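Local coordinates for mitotic checkpoint control protein kinase BUB1 (Drosophila melanogaster, PDB 6JKK) that probably acts as an ATP-binding protein kinase of the mitotic checkpoint at the kinetochore, this chain being its kinase domain, at residues D248-V253 / M265-R270. Sequence-based numbering, arbitrary orientation.
Sequences DLYGLV and MEVVQR
Met265 lays its terminal methyl over one face of the Tyr250 ring, a CH-pi contact with CE 4.0 Å from the ring centroid and 26° off the normal. The methyl sits toward the rim, 3.7 Å from Tyr250 CZ, near the hydroxyl end. Methionine suits this place because its unbranched chain runs out extended from the backbone and then bends at the thioether (chi3 73°), carrying CE onto the ring.

Two further contacts are apolar. The sulfur of Met265 packs against Val253, about one helical turn beyond Tyr250, SD lying 3.4 Å from CG1, while Val267 CG2 approaches Tyr250 CE1 obliquely at 4.1 Å. Each valine presents a single methyl, held close to its backbone.

Tyrosine serves both needs here: a flat apolar face for the methyl, and a hydroxyl hydrogen-bonded to the Leu231 carbonyl oxygen. With an alanine in its place, the Met265 methyl would probably lose its aromatic support and the Leu231 carbonyl its hydroxyl partner.

Helix 246-261, in the helical C-terminal lobe of the kinase fold, thus meets the start of a small antiparallel hairpin, in which strand 267-269 pairs with 276-278. Helix 288-299 packs alongside, touching Tyr250 through Leu299 and Val253 through Phe295 and Leu298.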
loop_
_atom_site.group_PDB
_atom_site.type_symbol
_atom_site.label_atom_id
_atom_site.label_comp_id
_atom_site.label_asym_id
_atom_site.label_seq_id
_atom_site.Cartn_x
_atom_site.Cartn_y
_atom_site.Cartn_z
ATOM N N ASP A 248 0.808 4.258 9.348
ATOM C CA ASP A 248 1.371 4.026 8.022
ATOM C C ASP A 248 2.893 4.023 8.062
ATOM O O ASP A 248 3.536 3.228 7.378
ATOM C CB ASP A 248 0.890 5.105 7.054
ATOM C CG ASP A 248 -0.442 4.776 6.438
ATOM O OD1 ASP A 248 -1.002 3.709 6.773
ATOM O OD2 ASP A 248 -0.925 5.587 5.620
ATOM N N LEU A 249 3.462 4.916 8.868
ATOM C CA LEU A 249 4.915 5.062 8.941
ATOM C C LEU A 249 5.516 3.815 9.591
ATOM O O LEU A 249 6.616 3.380 9.245
ATOM C CB LEU A 249 5.292 6.346 9.690
ATOM C CG LEU A 249 4.702 7.625 9.082
ATOM C CD1 LEU A 249 5.218 8.869 9.770
ATOM C CD2 LEU A 249 4.980 7.703 7.586
ATOM N N TYR A 250 4.766 3.220 10.510
ATOM C CA TYR A 250 5.141 1.928 11.079
ATOM C C TYR A 250 5.110 0.863 9.987
ATOM O O TYR A 250 6.049 0.073 9.857
ATOM C CB TYR A 250 4.189 1.561 12.221
ATOM C CG TYR A 250 4.433 0.196 12.833
ATOM C CD1 TYR A 250 5.355 0.027 13.854
ATOM C CD2 TYR A 250 3.730 -0.918 12.392
ATOM C CE1 TYR A 250 5.577 -1.216 14.418
ATOM C CE2 TYR A 250 3.940 -2.159 12.942
ATOM C CZ TYR A 250 4.865 -2.304 13.954
ATOM O OH TYR A 250 5.074 -3.544 14.504
ATOM N N GLY A 251 4.040 0.854 9.192
ATOM C CA GLY A 251 3.910 -0.098 8.097
ATOM C C GLY A 251 5.035 0.019 7.089
ATOM O O GLY A 251 5.558 -0.995 6.590
ATOM N N LEU A 252 5.412 1.265 6.799
ATOM C CA LEU A 252 6.520 1.568 5.897
ATOM C C LEU A 252 7.814 0.894 6.343
ATOM O O LEU A 252 8.500 0.258 5.540
ATOM C CB LEU A 252 6.747 3.080 5.832
ATOM C CG LEU A 252 6.536 3.804 4.505
ATOM C CD1 LEU A 252 7.032 5.240 4.604
ATOM C CD2 LEU A 252 7.224 3.076 3.361
ATOM N N VAL A 253 8.156 1.052 7.619
ATOM C CA VAL A 253 9.353 0.414 8.166
ATOM C C VAL A 253 9.273 -1.098 8.027
ATOM O O VAL A 253 10.254 -1.748 7.653
ATOM C CB VAL A 253 9.583 0.789 9.644
ATOM C CG1 VAL A 253 10.767 0.029 10.215
ATOM C CG2 VAL A 253 9.829 2.269 9.770
ATOM N N MET A 265 9.356 -7.866 10.473
ATOM C CA MET A 265 9.864 -7.015 11.541
ATOM C C MET A 265 9.271 -7.349 12.905
ATOM O O MET A 265 8.052 -7.429 13.067
ATOM C CB MET A 265 9.584 -5.549 11.208
ATOM C CG MET A 265 10.100 -4.562 12.247
ATOM S SD MET A 265 9.739 -2.856 11.793
ATOM C CE MET A 265 7.967 -2.772 12.081
ATOM N N GLU A 266 10.148 -7.549 13.880
ATOM C CA GLU A 266 9.746 -7.562 15.273
ATOM C C GLU A 266 10.364 -6.344 15.926
ATOM O O GLU A 266 11.575 -6.119 15.847
ATOM C CB GLU A 266 10.240 -8.813 15.982
ATOM C CG GLU A 266 9.934 -10.101 15.266
ATOM C CD GLU A 266 10.536 -11.277 15.991
ATOM O OE1 GLU A 266 11.495 -11.877 15.459
ATOM O OE2 GLU A 266 10.062 -11.579 17.107
ATOM N N VAL A 267 9.520 -5.571 16.587
ATOM C CA VAL A 267 9.930 -4.325 17.197
ATOM C C VAL A 267 10.104 -4.488 18.718
ATOM O O VAL A 267 9.285 -5.131 19.377
ATOM C CB VAL A 267 8.904 -3.240 16.831
ATOM C CG1 VAL A 267 8.771 -2.252 17.912
ATOM C CG2 VAL A 267 9.302 -2.558 15.535
ATOM N N VAL A 268 11.198 -3.950 19.262
ATOM C CA VAL A 268 11.438 -3.955 20.709
ATOM C C VAL A 268 12.023 -2.612 21.134
ATOM O O VAL A 268 12.505 -1.850 20.295
ATOM C CB VAL A 268 12.437 -5.055 21.136
ATOM C CG1 VAL A 268 11.984 -6.424 20.664
ATOM C CG2 VAL A 268 13.829 -4.751 20.607
ATOM N N GLN A 269 11.991 -2.321 22.429
ATOM C CA GLN A 269 12.673 -1.142 22.946
ATOM C C GLN A 269 14.173 -1.396 23.014
ATOM O O GLN A 269 14.607 -2.431 23.524
ATOM C CB GLN A 269 12.153 -0.776 24.336
ATOM C CG GLN A 269 10.688 -0.393 24.361
ATOM C CD GLN A 269 10.250 0.215 25.683
ATOM O OE1 GLN A 269 10.416 1.412 25.914
ATOM N NE2 GLN A 269 9.676 -0.610 26.554
ATOM N N ARG A 270 14.967 -0.462 22.498
ATOM C CA ARG A 270 16.418 -0.584 22.579
ATOM C C ARG A 270 16.893 -0.371 24.007
ATOM O O ARG A 270 17.305 0.725 24.365
ATOM C CB ARG A 270 17.107 0.408 21.642
ATOM C CG ARG A 270 17.894 -0.264 20.532
ATOM C CD ARG A 270 17.128 -1.479 20.043
ATOM N NE ARG A 270 17.796 -2.202 18.966
ATOM C CZ ARG A 270 17.737 -3.520 18.815
ATOM N NH1 ARG A 270 17.055 -4.257 19.685
ATOM N NH2 ARG A 270 18.367 -4.106 17.805
#